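Local structure of esterase (Thermotoga maritima, 3DOH) at residues Y275-A280 against A291-G296; I281-E286 against V303-D308; E317-V322 against D357-W362. The protein is a thermostable esterase, an alpha/beta hydrolase carrying an additional immunoglobulin-like domain, that probably hydrolyses carboxylic esters. All coordinates share one frame; numbering follows the deposited sequence.

Contact 1 (Y275-A280 against A291-G296); sequences YGTWTA and AIPICG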
loop_
_atom_site.group_PDB
_atom_site.type_symbol
_atom_site.label_atom_id
_atom_site.label_comp_id
_atom_site.label_asym_id
_atom_site.label_seq_id
_atom_site.Cartn_x
_atom_site.Cartn_y
_atom_site.Cartn_z
ATOM N N TYR A 275 -25.951 -27.815 23.586
ATOM C CA TYR A 275 -26.363 -28.562 24.808
ATOM C C TYR A 275 -27.837 -28.894 24.768
ATOM O O TYR A 275 -28.230 -30.027 25.058
ATOM C CB TYR A 275 -26.084 -27.755 26.089
ATOM C CG TYR A 275 -24.633 -27.674 26.473
ATOM C CD1 TYR A 275 -24.089 -28.579 27.393
ATOM C CD2 TYR A 275 -23.805 -26.697 25.942
ATOM C CE1 TYR A 275 -22.755 -28.504 27.783
ATOM C CE2 TYR A 275 -22.471 -26.617 26.319
ATOM C CZ TYR A 275 -21.960 -27.536 27.248
ATOM O OH TYR A 275 -20.653 -27.507 27.617
ATOM N N GLY A 276 -28.637 -27.884 24.402
ATOM C CA GLY A 276 -30.082 -28.036 24.237
ATOM C C GLY A 276 -30.454 -29.176 23.314
ATOM O O GLY A 276 -31.336 -29.997 23.648
ATOM N N THR A 277 -29.778 -29.233 22.164
ATOM C CA THR A 277 -30.002 -30.248 21.148
ATOM C C THR A 277 -29.620 -31.602 21.708
ATOM O O THR A 277 -30.397 -32.554 21.592
ATOM C CB THR A 277 -29.240 -29.910 19.819
ATOM O OG1 THR A 277 -29.691 -28.639 19.354
ATOM C CG2 THR A 277 -29.455 -30.973 18.707
ATOM N N TRP A 278 -28.438 -31.712 22.313
ATOM C CA TRP A 278 -28.005 -33.023 22.838
ATOM C C TRP A 278 -29.011 -33.515 23.868
ATOM O O TRP A 278 -29.323 -34.713 23.884
ATOM C CB TRP A 278 -26.646 -32.957 23.517
ATOM C CG TRP A 278 -25.506 -32.965 22.594
ATOM C CD1 TRP A 278 -24.599 -31.946 22.399
ATOM C CD2 TRP A 278 -25.090 -34.053 21.730
ATOM N NE1 TRP A 278 -23.670 -32.333 21.474
ATOM C CE2 TRP A 278 -23.938 -33.614 21.043
ATOM C CE3 TRP A 278 -25.591 -35.346 21.464
ATOM C CZ2 TRP A 278 -23.265 -34.420 20.108
ATOM C CZ3 TRP A 278 -24.922 -36.153 20.527
ATOM C CH2 TRP A 278 -23.769 -35.686 19.865
ATOM N N THR A 279 -29.486 -32.593 24.731
ATOM C CA THR A 279 -30.375 -32.924 25.834
ATOM C C THR A 279 -31.727 -33.376 25.294
ATOM O O THR A 279 -32.239 -34.423 25.692
ATOM C CB THR A 279 -30.515 -31.737 26.843
ATOM O OG1 THR A 279 -29.237 -31.454 27.457
ATOM C CG2 THR A 279 -31.563 -32.042 27.946
ATOM N N ALA A 280 -32.285 -32.579 24.381
ATOM C CA ALA A 280 -33.541 -32.900 23.676
ATOM C C ALA A 280 -33.608 -34.293 23.073
ATOM O O ALA A 280 -34.579 -35.013 23.271
ATOM C CB ALA A 280 -33.815 -31.890 22.607
ATOM N N ALA A 291 -30.295 -34.794 14.185
ATOM C CA ALA A 291 -29.885 -33.661 14.982
ATOM C C ALA A 291 -28.574 -33.100 14.441
ATOM O O ALA A 291 -27.727 -33.866 13.974
ATOM C CB ALA A 291 -29.699 -34.113 16.393
ATOM N N ILE A 292 -28.402 -31.779 14.484
ATOM C CA ILE A 292 -27.088 -31.143 14.277
ATOM C C ILE A 292 -26.787 -30.252 15.499
ATOM O O ILE A 292 -27.192 -29.076 15.545
ATOM C CB ILE A 292 -27.019 -30.330 12.951
ATOM C CG1 ILE A 292 -27.404 -31.214 11.766
ATOM C CG2 ILE A 292 -25.661 -29.620 12.772
ATOM C CD1 ILE A 292 -27.726 -30.420 10.460
ATOM N N PRO A 293 -26.120 -30.814 16.512
ATOM C CA PRO A 293 -25.604 -30.078 17.658
ATOM C C PRO A 293 -24.232 -29.417 17.466
ATOM O O PRO A 293 -23.206 -30.111 17.369
ATOM C CB PRO A 293 -25.495 -31.154 18.716
ATOM C CG PRO A 293 -25.253 -32.397 17.966
ATOM C CD PRO A 293 -25.922 -32.260 16.650
ATOM N N ILE A 294 -24.231 -28.085 17.483
ATOM C CA ILE A 294 -23.062 -27.273 17.198
ATOM C C ILE A 294 -22.515 -26.715 18.493
ATOM O O ILE A 294 -23.256 -26.056 19.233
ATOM C CB ILE A 294 -23.423 -26.109 16.239
ATOM C CG1 ILE A 294 -23.932 -26.669 14.936
ATOM C CG2 ILE A 294 -22.206 -25.239 15.937
ATOM C CD1 ILE A 294 -24.853 -25.752 14.258
ATOM N N CYS A 295 -21.235 -26.966 18.752
ATOM C CA CYS A 295 -20.610 -26.583 20.009
ATOM C C CYS A 295 -21.592 -26.722 21.162
ATOM O O CYS A 295 -22.167 -25.735 21.622
ATOM C CB CYS A 295 -20.090 -25.145 19.933
ATOM S SG CYS A 295 -21.294 -23.947 19.311
ATOM N N GLY A 296 -21.786 -27.951 21.628
ATOM C CA GLY A 296 -22.508 -28.170 22.867
ATOM C C GLY A 296 -21.909 -29.287 23.699
ATOM O O GLY A 296 -20.768 -29.693 23.480
HETATM O O HOH W 1 -21.719 -30.574 20.111
#
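The indole of W278 lies across the ring of P293, with CG of the proline 3.5 Å above the indole plane and displaced toward its rim. P293 CB sits over the five-membered ring, 3.7 Å from its centroid and 21° off the normal, a CH-pi contact made with the two side chains crossing at about a right angle. At the indole edge, in its plane, NE1 donates to a water 3.0 Å away. That water also donates to P293 O and accepts from G296 N, so one molecule serves the buried indole N-H and two backbone groups of the opposing segment. The second ring, Y275, has one face over G296, whose C stands 3.7 Å above the ring centre. The tyrosine CG is anti to its own carbonyl carbon (chi1 -74°), which swings the phenol back over that glycine although the CB points away from 291-296.

These pieces belong to the beta-alpha-beta unit of the alpha/beta-hydrolase fold, in which strand 264-270 leads through helix 272-283 into strand 290-294. The axes of the helix and strand segments approach to 7.3 Å at 142°. Between them T277 turns its methyl CG2 to A291 CB, 3.9 Å off, and to P293 CB, while its OG1 bonds back to G273 O within the helix. The indole also packs against I311 and V313 of strand 311-316, and P293 shares I311 with it.

Contact 2 (I281-E286 against V303-D308); sequences IMEFPE and VERIKD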
loop_
_atom_site.group_PDB
_atom_site.type_symbol
_atom_site.label_atom_id
_atom_site.label_comp_id
_atom_site.label_asym_id
_atom_site.label_seq_id
_atom_site.Cartn_x
_atom_site.Cartn_y
_atom_site.Cartn_z
ATOM N N ILE A 281 -32.601 -34.671 22.307
ATOM C CA ILE A 281 -32.672 -35.959 21.631
ATOM C C ILE A 281 -32.457 -37.101 22.606
ATOM O O ILE A 281 -33.006 -38.162 22.431
ATOM C CB ILE A 281 -31.688 -36.069 20.427
ATOM C CG1 ILE A 281 -30.237 -35.828 20.867
ATOM C CG2 ILE A 281 -32.146 -35.175 19.253
ATOM C CD1 ILE A 281 -29.245 -36.205 19.863
ATOM N N MET A 282 -31.658 -36.887 23.630
ATOM C CA MET A 282 -31.369 -37.917 24.600
ATOM C C MET A 282 -32.573 -38.129 25.530
ATOM O O MET A 282 -32.866 -39.261 25.961
ATOM C CB MET A 282 -30.133 -37.526 25.405
ATOM C CG MET A 282 -28.818 -38.116 24.915
ATOM S SD MET A 282 -27.476 -37.336 25.805
ATOM C CE MET A 282 -26.053 -37.865 24.864
ATOM N N GLU A 283 -33.281 -37.045 25.840
ATOM C CA GLU A 283 -34.457 -37.137 26.727
ATOM C C GLU A 283 -35.760 -37.439 25.994
ATOM O O GLU A 283 -36.757 -37.749 26.637
ATOM C CB GLU A 283 -34.620 -35.867 27.556
ATOM C CG GLU A 283 -33.461 -35.562 28.499
ATOM C CD GLU A 283 -33.078 -36.730 29.401
ATOM O OE1 GLU A 283 -33.960 -37.454 29.915
ATOM O OE2 GLU A 283 -31.873 -36.931 29.615
ATOM N N PHE A 284 -35.738 -37.342 24.668
ATOM C CA PHE A 284 -36.919 -37.608 23.853
ATOM C C PHE A 284 -36.537 -38.301 22.549
ATOM O O PHE A 284 -36.839 -37.812 21.462
ATOM C CB PHE A 284 -37.669 -36.308 23.557
ATOM C CG PHE A 284 -38.207 -35.625 24.782
ATOM C CD1 PHE A 284 -39.363 -36.081 25.393
ATOM C CD2 PHE A 284 -37.558 -34.529 25.322
ATOM C CE1 PHE A 284 -39.861 -35.455 26.522
ATOM C CE2 PHE A 284 -38.050 -33.899 26.450
ATOM C CZ PHE A 284 -39.204 -34.363 27.049
ATOM N N PRO A 285 -35.871 -39.445 22.670
ATOM C CA PRO A 285 -35.266 -40.115 21.526
ATOM C C PRO A 285 -36.287 -40.467 20.491
ATOM O O PRO A 285 -35.952 -40.685 19.330
ATOM C CB PRO A 285 -34.712 -41.406 22.118
ATOM C CG PRO A 285 -35.239 -41.505 23.506
ATOM C CD PRO A 285 -35.571 -40.144 23.939
ATOM N N GLU A 286 -37.537 -40.501 20.908
ATOM C CA GLU A 286 -38.580 -40.980 20.053
ATOM C C GLU A 286 -39.009 -39.874 19.116
ATOM O O GLU A 286 -39.611 -40.139 18.070
ATOM C CB GLU A 286 -39.736 -41.484 20.919
ATOM C CG GLU A 286 -39.280 -42.551 21.969
ATOM C CD GLU A 286 -38.644 -43.810 21.320
ATOM O OE1 GLU A 286 -39.399 -44.559 20.636
ATOM O OE2 GLU A 286 -37.407 -44.051 21.506
ATOM N N VAL A 303 -25.984 -41.987 25.554
ATOM C CA VAL A 303 -25.901 -42.076 24.094
ATOM C C VAL A 303 -26.516 -43.356 23.528
ATOM O O VAL A 303 -26.750 -43.489 22.339
ATOM C CB VAL A 303 -24.464 -41.915 23.560
ATOM C CG1 VAL A 303 -23.672 -40.901 24.389
ATOM C CG2 VAL A 303 -23.770 -43.229 23.550
ATOM N N GLU A 304 -26.787 -44.300 24.403
ATOM C CA GLU A 304 -27.359 -45.557 23.978
ATOM C C GLU A 304 -28.788 -45.358 23.461
ATOM O O GLU A 304 -29.205 -46.038 22.539
ATOM C CB GLU A 304 -27.296 -46.568 25.141
ATOM C CG GLU A 304 -27.539 -48.024 24.722
ATOM C CD GLU A 304 -26.399 -48.634 23.892
ATOM O OE1 GLU A 304 -25.252 -48.628 24.377
ATOM O OE2 GLU A 304 -26.657 -49.126 22.771
ATOM N N ARG A 305 -29.524 -44.419 24.043
ATOM C CA ARG A 305 -30.890 -44.128 23.606
ATOM C C ARG A 305 -30.914 -43.483 22.227
ATOM O O ARG A 305 -31.940 -43.519 21.547
ATOM C CB ARG A 305 -31.551 -43.145 24.556
ATOM C CG ARG A 305 -30.959 -43.145 25.920
ATOM C CD ARG A 305 -31.619 -42.109 26.756
ATOM N NE ARG A 305 -31.664 -42.521 28.150
ATOM C CZ ARG A 305 -32.337 -41.873 29.089
ATOM N NH1 ARG A 305 -33.015 -40.773 28.799
ATOM N NH2 ARG A 305 -32.321 -42.323 30.327
ATOM N N ILE A 306 -29.799 -42.855 21.846
ATOM C CA ILE A 306 -29.740 -42.084 20.604
ATOM C C ILE A 306 -28.973 -42.864 19.544
ATOM O O ILE A 306 -28.749 -42.372 18.432
ATOM C CB ILE A 306 -29.185 -40.613 20.781
ATOM C CG1 ILE A 306 -27.846 -40.587 21.495
ATOM C CG2 ILE A 306 -30.150 -39.738 21.546
ATOM C CD1 ILE A 306 -27.008 -39.347 21.184
ATOM N N LYS A 307 -28.609 -44.098 19.897
ATOM C CA LYS A 307 -27.855 -44.966 19.014
ATOM C C LYS A 307 -28.356 -44.910 17.543
ATOM O O LYS A 307 -27.567 -44.948 16.614
ATOM C CB LYS A 307 -27.848 -46.401 19.575
ATOM C CG LYS A 307 -27.306 -47.484 18.593
ATOM C CD LYS A 307 -26.754 -48.730 19.283
ATOM C CE LYS A 307 -27.824 -49.540 20.031
ATOM N NZ LYS A 307 -28.968 -50.048 19.188
ATOM N N ASP A 308 -29.663 -44.796 17.335
ATOM C CA ASP A 308 -30.239 -44.872 15.991
ATOM C C ASP A 308 -30.581 -43.549 15.353
ATOM O O ASP A 308 -31.026 -43.558 14.209
ATOM C CB ASP A 308 -31.529 -45.696 15.974
ATOM C CG ASP A 308 -31.298 -47.157 16.231
ATOM O OD1 ASP A 308 -32.328 -47.868 16.379
ATOM O OD2 ASP A 308 -30.114 -47.600 16.288
#
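R305 reaches across to the last turn of helix 272-283, where its NH1 donates to M282 O at 3.2 Å along a nearly straight line (168°). The carbonyl oxygen lies in the guanidinium plane, yet the donor approaches from above the carbonyl plane, 37° out of it. The bend of the side chain at chi3 helps steer the guanidinium to this oxygen. The same NH1 makes a long salt bridge to E283 OE1, 3.6 Å away, the carboxylate and guanidinium planes being 63° apart. The stronger partner of that carboxylate is K302, which forms a salt bridge with OE2; the glutamate is thus shared between two positive charges. In the backbone, I306 N bonds back to V303 O, and P285 O takes a weak bond from R380.

Beside these polar groups the contact is apolar. I306 CG2 rests against I281 CG1 and M282 CG, 4.0 Å from each, and the methionine runs on, extended beyond CG, until its CE meets V303 CG1 at 3.9 Å. With an alanine at I306, a gap would probably open between helix end and loop, leaving I281 and M282 CG without the methyl they pack on and M282 CE without CD1.

The contact closes the C-terminal end of helix 272-283 against the loop leading to strand 311-316: I281 and I306 both touch I311 of that strand, and V303 and I306 pack on L334 of helix 325-336.

Contact 3 (E317-V322 against D357-W362); sequences EDDPVV and DPHGSW. With SO4 (sulfate ion), chain C.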
loop_
_atom_site.group_PDB
_atom_site.type_symbol
_atom_site.label_atom_id
_atom_site.label_comp_id
_atom_site.label_asym_id
_atom_site.label_seq_id
_atom_site.Cartn_x
_atom_site.Cartn_y
_atom_site.Cartn_z
ATOM N N GLU A 317 -11.873 -26.857 17.014
ATOM C CA GLU A 317 -10.793 -27.323 17.888
ATOM C C GLU A 317 -10.377 -26.321 18.968
ATOM O O GLU A 317 -10.151 -26.694 20.126
ATOM C CB GLU A 317 -9.587 -27.667 17.043
ATOM C CG GLU A 317 -8.496 -28.347 17.842
ATOM C CD GLU A 317 -7.591 -27.355 18.551
ATOM O OE1 GLU A 317 -7.630 -26.149 18.230
ATOM O OE2 GLU A 317 -6.847 -27.772 19.444
ATOM N N ASP A 318 -10.259 -25.059 18.561
ATOM C CA ASP A 318 -9.838 -23.985 19.451
ATOM C C ASP A 318 -10.981 -23.139 19.976
ATOM O O ASP A 318 -10.756 -21.961 20.227
ATOM C CB ASP A 318 -8.840 -23.051 18.744
ATOM C CG ASP A 318 -9.289 -22.652 17.364
ATOM O OD1 ASP A 318 -10.352 -23.113 16.887
ATOM O OD2 ASP A 318 -8.567 -21.891 16.727
ATOM N N ASP A 319 -12.196 -23.696 20.113
ATOM C CA ASP A 319 -13.294 -22.952 20.767
ATOM C C ASP A 319 -12.869 -22.633 22.217
ATOM O O ASP A 319 -12.665 -23.550 22.997
ATOM C CB ASP A 319 -14.618 -23.741 20.719
ATOM C CG ASP A 319 -15.803 -23.001 21.392
ATOM O OD1 ASP A 319 -15.617 -22.086 22.229
ATOM O OD2 ASP A 319 -16.957 -23.373 21.106
ATOM N N PRO A 320 -12.716 -21.337 22.566
ATOM C CA PRO A 320 -12.270 -20.961 23.901
ATOM C C PRO A 320 -13.400 -20.841 24.938
ATOM O O PRO A 320 -13.127 -20.599 26.123
ATOM C CB PRO A 320 -11.668 -19.582 23.673
ATOM C CG PRO A 320 -12.530 -18.989 22.626
ATOM C CD PRO A 320 -12.965 -20.147 21.729
ATOM N N VAL A 321 -14.645 -20.971 24.491
ATOM C CA VAL A 321 -15.826 -20.869 25.359
ATOM C C VAL A 321 -16.321 -22.281 25.760
ATOM O O VAL A 321 -16.537 -22.546 26.944
ATOM C CB VAL A 321 -17.004 -20.100 24.633
ATOM C CG1 VAL A 321 -18.299 -20.082 25.480
ATOM C CG2 VAL A 321 -16.563 -18.709 24.218
ATOM N N VAL A 322 -16.499 -23.154 24.754
ATOM C CA VAL A 322 -16.979 -24.498 24.943
ATOM C C VAL A 322 -15.933 -25.476 24.410
ATOM O O VAL A 322 -15.820 -25.672 23.204
ATOM C CB VAL A 322 -18.305 -24.732 24.199
ATOM C CG1 VAL A 322 -18.709 -26.219 24.269
ATOM C CG2 VAL A 322 -19.445 -23.809 24.756
ATOM N N ASP A 357 -14.641 -15.443 15.163
ATOM C CA ASP A 357 -14.364 -15.893 16.515
ATOM C C ASP A 357 -14.452 -17.457 16.535
ATOM O O ASP A 357 -15.437 -18.006 16.020
ATOM C CB ASP A 357 -15.418 -15.260 17.430
ATOM C CG ASP A 357 -15.220 -15.620 18.914
ATOM O OD1 ASP A 357 -15.270 -16.843 19.279
ATOM O OD2 ASP A 357 -15.013 -14.653 19.709
ATOM N N PRO A 358 -13.432 -18.182 17.095
ATOM C CA PRO A 358 -13.575 -19.655 16.967
ATOM C C PRO A 358 -14.777 -20.262 17.708
ATOM O O PRO A 358 -15.092 -21.398 17.490
ATOM C CB PRO A 358 -12.215 -20.236 17.465
ATOM C CG PRO A 358 -11.500 -19.162 18.080
ATOM C CD PRO A 358 -12.187 -17.817 17.798
ATOM N N HIS A 359 -15.441 -19.525 18.572
ATOM C CA HIS A 359 -16.632 -20.082 19.193
ATOM C C HIS A 359 -17.811 -20.180 18.188
ATOM O O HIS A 359 -18.600 -21.146 18.245
ATOM C CB HIS A 359 -17.015 -19.326 20.472
ATOM C CG HIS A 359 -18.253 -19.846 21.124
ATOM N ND1 HIS A 359 -18.476 -21.190 21.321
ATOM C CD2 HIS A 359 -19.343 -19.211 21.615
ATOM C CE1 HIS A 359 -19.655 -21.364 21.901
ATOM N NE2 HIS A 359 -20.196 -20.177 22.096
ATOM N N GLY A 360 -17.894 -19.230 17.255
ATOM C CA GLY A 360 -18.953 -19.210 16.256
ATOM C C GLY A 360 -18.964 -20.296 15.193
ATOM O O GLY A 360 -19.279 -20.032 14.037
ATOM N N SER A 361 -18.672 -21.533 15.557
ATOM C CA SER A 361 -18.563 -22.577 14.549
ATOM C C SER A 361 -19.882 -22.837 13.844
ATOM O O SER A 361 -19.939 -23.628 12.894
ATOM C CB SER A 361 -17.973 -23.867 15.123
ATOM O OG SER A 361 -18.569 -24.207 16.357
ATOM N N TRP A 362 -20.951 -22.188 14.303
ATOM C CA TRP A 362 -22.251 -22.365 13.656
ATOM C C TRP A 362 -22.255 -21.672 12.282
ATOM O O TRP A 362 -23.017 -22.046 11.368
ATOM C CB TRP A 362 -23.358 -21.843 14.547
ATOM C CG TRP A 362 -23.134 -20.437 15.085
ATOM C CD1 TRP A 362 -23.439 -19.248 14.448
ATOM C CD2 TRP A 362 -22.584 -20.072 16.367
ATOM N NE1 TRP A 362 -23.096 -18.173 15.261
ATOM C CE2 TRP A 362 -22.580 -18.650 16.440
ATOM C CE3 TRP A 362 -22.108 -20.801 17.458
ATOM C CZ2 TRP A 362 -22.109 -17.950 17.569
ATOM C CZ3 TRP A 362 -21.631 -20.094 18.594
ATOM C CH2 TRP A 362 -21.655 -18.683 18.637
HETATM S S SO4 C . -23.682 -18.407 23.053
HETATM O O1 SO4 C . -23.385 -17.339 24.009
HETATM O O2 SO4 C . -24.425 -17.777 21.923
HETATM O O3 SO4 C . -24.424 -19.480 23.757
HETATM O O4 SO4 C . -22.448 -18.990 22.569
HETATM O O HOH W 2 -16.656 -24.095 18.104
#
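D319 and H359 meet through a hydrogen bond, H359 ND1 to D319 OD2 at 2.7 Å, and the tight part of the contact is built round it. The oxygen lies in the imidazole plane, while the nitrogen meets it on the syn side, 31° out of the carboxylate plane. Both side chains run alongside each other with CG anti to the backbone N (chi1 -180° and 179°), which brings carboxylate and ring together at the edge. The other oxygen, D319 OD1, accepts from the backbone N of V321 in an Asx turn. V322 N also donates to D319 OD1, at 2.9 Å, making an Asx motif; with OD2 also taking a water's proton, the carboxylate's rotation is well fixed. That water donates to P358 O as well and accepts from S361 OG at 2.6 Å.

The imidazole is clamped on both faces. V321 CB stands over its centre, 3.7 Å from the H359 ring centroid. Against the opposite face, W362 CZ3 lies 3.8 Å above the H359 ring plane, toward the rim. H359 NE2 donates to O4 of the sulfate at 2.6 Å and is also hydrogen-bonded to S271 OG. The geometry is consistent with the Ser-His-Asp catalytic triad of alpha/beta hydrolases, S271 being the probable nucleophile on its elbow. The sulfate, probably from the crystallisation liquor, is also hydrogen-bonded to S271 OG and A183 N.

Away from the ring, toward the partly exposed P358 and D318, the fit is looser: P320 CD and P358 CG are 4.1 Å apart. P358 CB also touches D318 OD1; the polar end of that aspartate turns elsewhere, OD2 accepting from G349 N. P320 and V321 are covered in turn by I73 of the second subunit, whose S72 is hydrogen-bonded to P320 O.

Overall arrangement
Contacts 1 and 2 share helix 272-283 and lie 12 Å apart between centres, touching through W278 with I306 and A291 with I281. Contact 1 is wholly buried, joining helix to strand by rings and aliphatic groups with one water bridging the polar atoms. Contact 2, farther from the chain's centre, keeps an apolar floor but has charged groups on its exposed side. Contact 3 joins two loops beyond the strands, is partly buried, and combines hydrogen bonds round an imidazole with valine and proline packing, at what is probably the active site. It meets contact 1 where I294 and C295 pack on W362, whereas contacts 2 and 3 are about 14 Å apart at their nearest atoms.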